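Local coordinates for protein borrelidin polyketide synthase, type I (Streptomyces parvulus, PDB 6OBT) that probably removes water from a beta-hydroxyacyl intermediate, as the dehydratase domain of the modular polyketide synthase that builds borrelidin, at residues C99-L111 against W147-G159. Sequence-based numbering, arbitrary orientation.
Sequences CDSVDELTLQSPL and WVTHAEGILGAGG
Strands 101-107 and 148-156 run antiparallel as neighbours in the double-hotdog fold expected of a polyketide synthase dehydratase, and their ladder starts with S101 paired to G156. G156 N reaches S101 O at 2.8 Å in a nearly straight bond, while the return bond from S101 N to G156 O is more bent. Two classic bulges interrupt the regular pairing: D100 and S101 both face G156, and D103 and E104 both face I154. At the second, E104 pairs with I154, and further along T106 pairs with E152, each through two backbone bonds. The carboxylate of D103 lies against CA of G156, where the lack of a side chain leaves room for it, and S101 OG donates to D103 OD2 (3.0 Å).

V102, L105, L107, A151 and L155 line the face turned to helix 83-97, the central "sausage" of this hotdog. There V102 CG2 lies beside L155 CD2, and L107 CD2 packs on A151 CB at 3.7 Å; L105 CD1 lies against the peptide joining E152 to G153, nearest E152 O at 3.5 Å. On the other face the extended side chain of Q108 swings across to E152: NE2 gives OE1 a 2.7 Å bond on the anti lone pair, with the amide and carboxylate planes 64° apart.

Where the chain leaves strand 101-107, S109 and L111 are held by H150 of the neighbouring strand. With CG anti to its carbonyl carbon (chi1 -62°), the H150 ring brings ND1 to S109 O at 2.8 Å; the acceptor sits in the ring plane, though the N-H comes in from above the carbonyl plane. A water also bridges S109 O and H150 O. L111 CB lies over one ring face, 4.0 Å from the centroid, in a CH-pi contact, the ring of W86 meets that of H150 with the planes nearly parallel, and H150 NE2 bonds S140 OG on strand 134-142.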
loop_
_atom_site.group_PDB
_atom_site.type_symbol
_atom_site.label_atom_id
_atom_site.label_comp_id
_atom_site.label_asym_id
_atom_site.label_seq_id
_atom_site.Cartn_x
_atom_site.Cartn_y
_atom_site.Cartn_z
ATOM N N CYS A 99 15.774 -11.149 -5.051
ATOM C CA CYS A 99 16.226 -11.101 -6.444
ATOM C C CYS A 99 17.375 -10.095 -6.524
ATOM O O CYS A 99 17.162 -8.896 -6.700
ATOM C CB CYS A 99 15.080 -10.709 -7.386
ATOM S SG CYS A 99 13.739 -11.920 -7.578
ATOM N N ASP A 100 18.599 -10.587 -6.400
ATOM C CA ASP A 100 19.765 -9.717 -6.309
ATOM C C ASP A 100 20.200 -9.135 -7.652
ATOM O O ASP A 100 21.264 -8.507 -7.723
ATOM C CB ASP A 100 20.928 -10.480 -5.680
ATOM C CG ASP A 100 21.415 -11.607 -6.559
ATOM O OD1 ASP A 100 22.590 -11.576 -6.982
ATOM O OD2 ASP A 100 20.608 -12.520 -6.837
ATOM N N SER A 101 19.428 -9.318 -8.719
ATOM C CA SER A 101 19.837 -8.833 -10.028
ATOM C C SER A 101 18.677 -8.120 -10.702
ATOM O O SER A 101 17.533 -8.589 -10.660
ATOM C CB SER A 101 20.330 -9.970 -10.927
ATOM O OG SER A 101 20.502 -9.528 -12.266
ATOM N N VAL A 102 18.980 -6.971 -11.296
ATOM C CA VAL A 102 18.060 -6.318 -12.226
ATOM C C VAL A 102 18.427 -6.893 -13.591
ATOM O O VAL A 102 19.357 -6.436 -14.258
ATOM C CB VAL A 102 18.158 -4.792 -12.167
ATOM C CG1 VAL A 102 17.189 -4.153 -13.146
ATOM C CG2 VAL A 102 17.856 -4.288 -10.746
ATOM N N ASP A 103 17.739 -7.978 -13.963
ATOM C CA ASP A 103 17.961 -8.595 -15.269
ATOM C C ASP A 103 17.760 -7.587 -16.387
ATOM O O ASP A 103 18.479 -7.602 -17.397
ATOM C CB ASP A 103 17.008 -9.776 -15.465
ATOM C CG ASP A 103 17.423 -11.017 -14.686
ATOM O OD1 ASP A 103 16.738 -12.054 -14.824
ATOM O OD2 ASP A 103 18.420 -10.953 -13.931
ATOM N N GLU A 104 16.783 -6.696 -16.220
ATOM C CA GLU A 104 16.332 -5.834 -17.302
ATOM C C GLU A 104 15.543 -4.681 -16.699
ATOM O O GLU A 104 14.642 -4.915 -15.885
ATOM C CB GLU A 104 15.461 -6.646 -18.268
ATOM C CG GLU A 104 15.622 -6.330 -19.724
ATOM C CD GLU A 104 14.396 -6.735 -20.520
ATOM O OE1 GLU A 104 13.898 -5.908 -21.317
ATOM O OE2 GLU A 104 13.929 -7.882 -20.337
ATOM N N LEU A 105 15.875 -3.447 -17.088
ATOM C CA LEU A 105 15.028 -2.300 -16.761
ATOM C C LEU A 105 15.046 -1.327 -17.933
ATOM O O LEU A 105 16.115 -0.949 -18.423
ATOM C CB LEU A 105 15.470 -1.589 -15.476
ATOM C CG LEU A 105 14.361 -0.702 -14.893
ATOM C CD1 LEU A 105 13.219 -1.555 -14.336
ATOM C CD2 LEU A 105 14.884 0.247 -13.837
ATOM N N THR A 106 13.864 -0.933 -18.389
ATOM C CA THR A 106 13.724 -0.058 -19.544
ATOM C C THR A 106 12.975 1.185 -19.101
ATOM O O THR A 106 11.881 1.074 -18.529
ATOM C CB THR A 106 12.967 -0.756 -20.674
ATOM O OG1 THR A 106 13.455 -2.098 -20.814
ATOM C CG2 THR A 106 13.176 -0.002 -21.980
ATOM N N LEU A 107 13.569 2.353 -19.324
ATOM C CA LEU A 107 12.916 3.585 -18.897
ATOM C C LEU A 107 11.897 4.030 -19.940
ATOM O O LEU A 107 12.035 3.753 -21.135
ATOM C CB LEU A 107 13.950 4.682 -18.639
ATOM C CG LEU A 107 15.028 4.271 -17.625
ATOM C CD1 LEU A 107 15.979 5.399 -17.297
ATOM C CD2 LEU A 107 14.394 3.732 -16.339
ATOM N N GLN A 108 10.843 4.708 -19.470
ATOM C CA GLN A 108 9.785 5.174 -20.359
ATOM C C GLN A 108 9.674 6.679 -20.173
ATOM O O GLN A 108 10.646 7.394 -20.428
ATOM C CB GLN A 108 8.494 4.409 -20.112
ATOM C CG GLN A 108 8.610 2.908 -20.316
ATOM C CD GLN A 108 7.278 2.200 -20.124
ATOM O OE1 GLN A 108 6.243 2.843 -19.949
ATOM N NE2 GLN A 108 7.300 0.873 -20.153
ATOM N N SER A 109 8.544 7.180 -19.701
ATOM C CA SER A 109 8.344 8.614 -19.561
ATOM C C SER A 109 9.249 9.163 -18.462
ATOM O O SER A 109 9.402 8.526 -17.414
ATOM C CB SER A 109 6.884 8.908 -19.208
ATOM O OG SER A 109 6.006 8.210 -20.072
ATOM N N PRO A 110 9.828 10.342 -18.648
ATOM C CA PRO A 110 10.612 10.950 -17.572
ATOM C C PRO A 110 9.699 11.554 -16.514
ATOM O O PRO A 110 8.503 11.779 -16.728
ATOM C CB PRO A 110 11.420 12.031 -18.300
ATOM C CG PRO A 110 10.507 12.451 -19.423
ATOM C CD PRO A 110 9.725 11.220 -19.830
ATOM N N LEU A 111 10.276 11.799 -15.340
ATOM C CA LEU A 111 9.542 12.437 -14.245
ATOM C C LEU A 111 10.093 13.846 -14.032
ATOM O O LEU A 111 11.235 14.010 -13.600
ATOM C CB LEU A 111 9.641 11.612 -12.966
ATOM C CG LEU A 111 8.829 12.227 -11.824
ATOM C CD1 LEU A 111 7.368 12.293 -12.234
ATOM C CD2 LEU A 111 8.994 11.421 -10.552
ATOM N N TRP A 147 -1.897 7.970 -13.312
ATOM C CA TRP A 147 -0.642 7.251 -13.117
ATOM C C TRP A 147 0.193 7.296 -14.392
ATOM O O TRP A 147 -0.340 7.238 -15.503
ATOM C CB TRP A 147 -0.901 5.792 -12.698
ATOM C CG TRP A 147 -1.369 5.708 -11.292
ATOM C CD1 TRP A 147 -2.655 5.531 -10.864
ATOM C CD2 TRP A 147 -0.569 5.845 -10.111
ATOM N NE1 TRP A 147 -2.701 5.538 -9.490
ATOM C CE2 TRP A 147 -1.438 5.741 -9.003
ATOM C CE3 TRP A 147 0.794 6.055 -9.880
ATOM C CZ2 TRP A 147 -0.988 5.833 -7.691
ATOM C CZ3 TRP A 147 1.239 6.142 -8.575
ATOM C CH2 TRP A 147 0.349 6.033 -7.497
ATOM N N VAL A 148 1.509 7.423 -14.224
ATOM C CA VAL A 148 2.458 7.471 -15.335
ATOM C C VAL A 148 3.495 6.394 -15.089
ATOM O O VAL A 148 4.020 6.286 -13.977
ATOM C CB VAL A 148 3.149 8.845 -15.474
ATOM C CG1 VAL A 148 4.209 8.791 -16.574
ATOM C CG2 VAL A 148 2.134 9.930 -15.780
ATOM N N THR A 149 3.782 5.593 -16.111
ATOM C CA THR A 149 4.768 4.522 -15.979
ATOM C C THR A 149 6.143 5.052 -16.377
ATOM O O THR A 149 6.330 5.545 -17.497
ATOM C CB THR A 149 4.390 3.314 -16.839
ATOM O OG1 THR A 149 3.040 2.913 -16.561
ATOM C CG2 THR A 149 5.358 2.138 -16.575
ATOM N N HIS A 150 7.100 4.949 -15.460
ATOM C CA HIS A 150 8.434 5.468 -15.690
ATOM C C HIS A 150 9.447 4.380 -16.001
ATOM O O HIS A 150 10.492 4.689 -16.575
ATOM C CB HIS A 150 8.908 6.274 -14.471
ATOM C CG HIS A 150 8.059 7.471 -14.191
ATOM N ND1 HIS A 150 7.981 8.543 -15.057
ATOM C CD2 HIS A 150 7.214 7.746 -13.169
ATOM C CE1 HIS A 150 7.130 9.434 -14.573
ATOM N NE2 HIS A 150 6.651 8.971 -13.429
ATOM N N ALA A 151 9.158 3.125 -15.659
ATOM C CA ALA A 151 10.099 2.044 -15.946
ATOM C C ALA A 151 9.401 0.701 -15.780
ATOM O O ALA A 151 8.482 0.559 -14.966
ATOM C CB ALA A 151 11.329 2.112 -15.039
ATOM N N GLU A 152 9.850 -0.281 -16.566
ATOM C CA GLU A 152 9.376 -1.653 -16.455
ATOM C C GLU A 152 10.568 -2.579 -16.626
ATOM O O GLU A 152 11.517 -2.255 -17.346
ATOM C CB GLU A 152 8.289 -1.976 -17.491
ATOM C CG GLU A 152 6.988 -1.180 -17.265
ATOM C CD GLU A 152 5.851 -1.605 -18.171
ATOM O OE1 GLU A 152 5.579 -0.895 -19.161
ATOM O OE2 GLU A 152 5.214 -2.640 -17.887
ATOM N N GLY A 153 10.530 -3.714 -15.943
ATOM C CA GLY A 153 11.664 -4.610 -16.033
ATOM C C GLY A 153 11.436 -5.924 -15.321
ATOM O O GLY A 153 10.313 -6.273 -14.944
ATOM N N ILE A 154 12.548 -6.640 -15.138
ATOM C CA ILE A 154 12.578 -8.023 -14.666
ATOM C C ILE A 154 13.671 -8.136 -13.615
ATOM O O ILE A 154 14.818 -7.748 -13.869
ATOM C CB ILE A 154 12.870 -9.012 -15.814
ATOM C CG1 ILE A 154 11.976 -8.738 -17.026
ATOM C CG2 ILE A 154 12.800 -10.461 -15.334
ATOM C CD1 ILE A 154 10.611 -9.337 -16.914
ATOM N N LEU A 155 13.324 -8.671 -12.447
ATOM C CA LEU A 155 14.290 -8.942 -11.393
ATOM C C LEU A 155 14.619 -10.426 -11.400
ATOM O O LEU A 155 13.728 -11.265 -11.551
ATOM C CB LEU A 155 13.759 -8.525 -10.024
ATOM C CG LEU A 155 13.266 -7.078 -9.969
ATOM C CD1 LEU A 155 12.466 -6.838 -8.687
ATOM C CD2 LEU A 155 14.456 -6.114 -10.093
ATOM N N GLY A 156 15.909 -10.745 -11.252
ATOM C CA GLY A 156 16.369 -12.107 -11.373
ATOM C C GLY A 156 17.333 -12.470 -10.257
ATOM O O GLY A 156 17.719 -11.635 -9.435
ATOM N N ALA A 157 17.702 -13.740 -10.246
ATOM C CA ALA A 157 18.621 -14.270 -9.256
ATOM C C ALA A 157 20.049 -14.195 -9.772
ATOM O O ALA A 157 20.306 -14.345 -10.971
ATOM C CB ALA A 157 18.271 -15.717 -8.911
ATOM N N GLY A 158 20.974 -13.936 -8.848
ATOM C CA GLY A 158 22.401 -14.022 -9.096
ATOM C C GLY A 158 22.904 -13.349 -10.354
ATOM O O GLY A 158 22.279 -12.424 -10.879
ATOM N N GLY A 159 24.042 -13.820 -10.847
ATOM C CA GLY A 159 24.677 -13.247 -12.007
ATOM C C GLY A 159 26.145 -13.618 -12.060
ATOM O O GLY A 159 26.628 -14.459 -11.291
HETATM O O HOH W 1 11.708 7.212 -16.978
#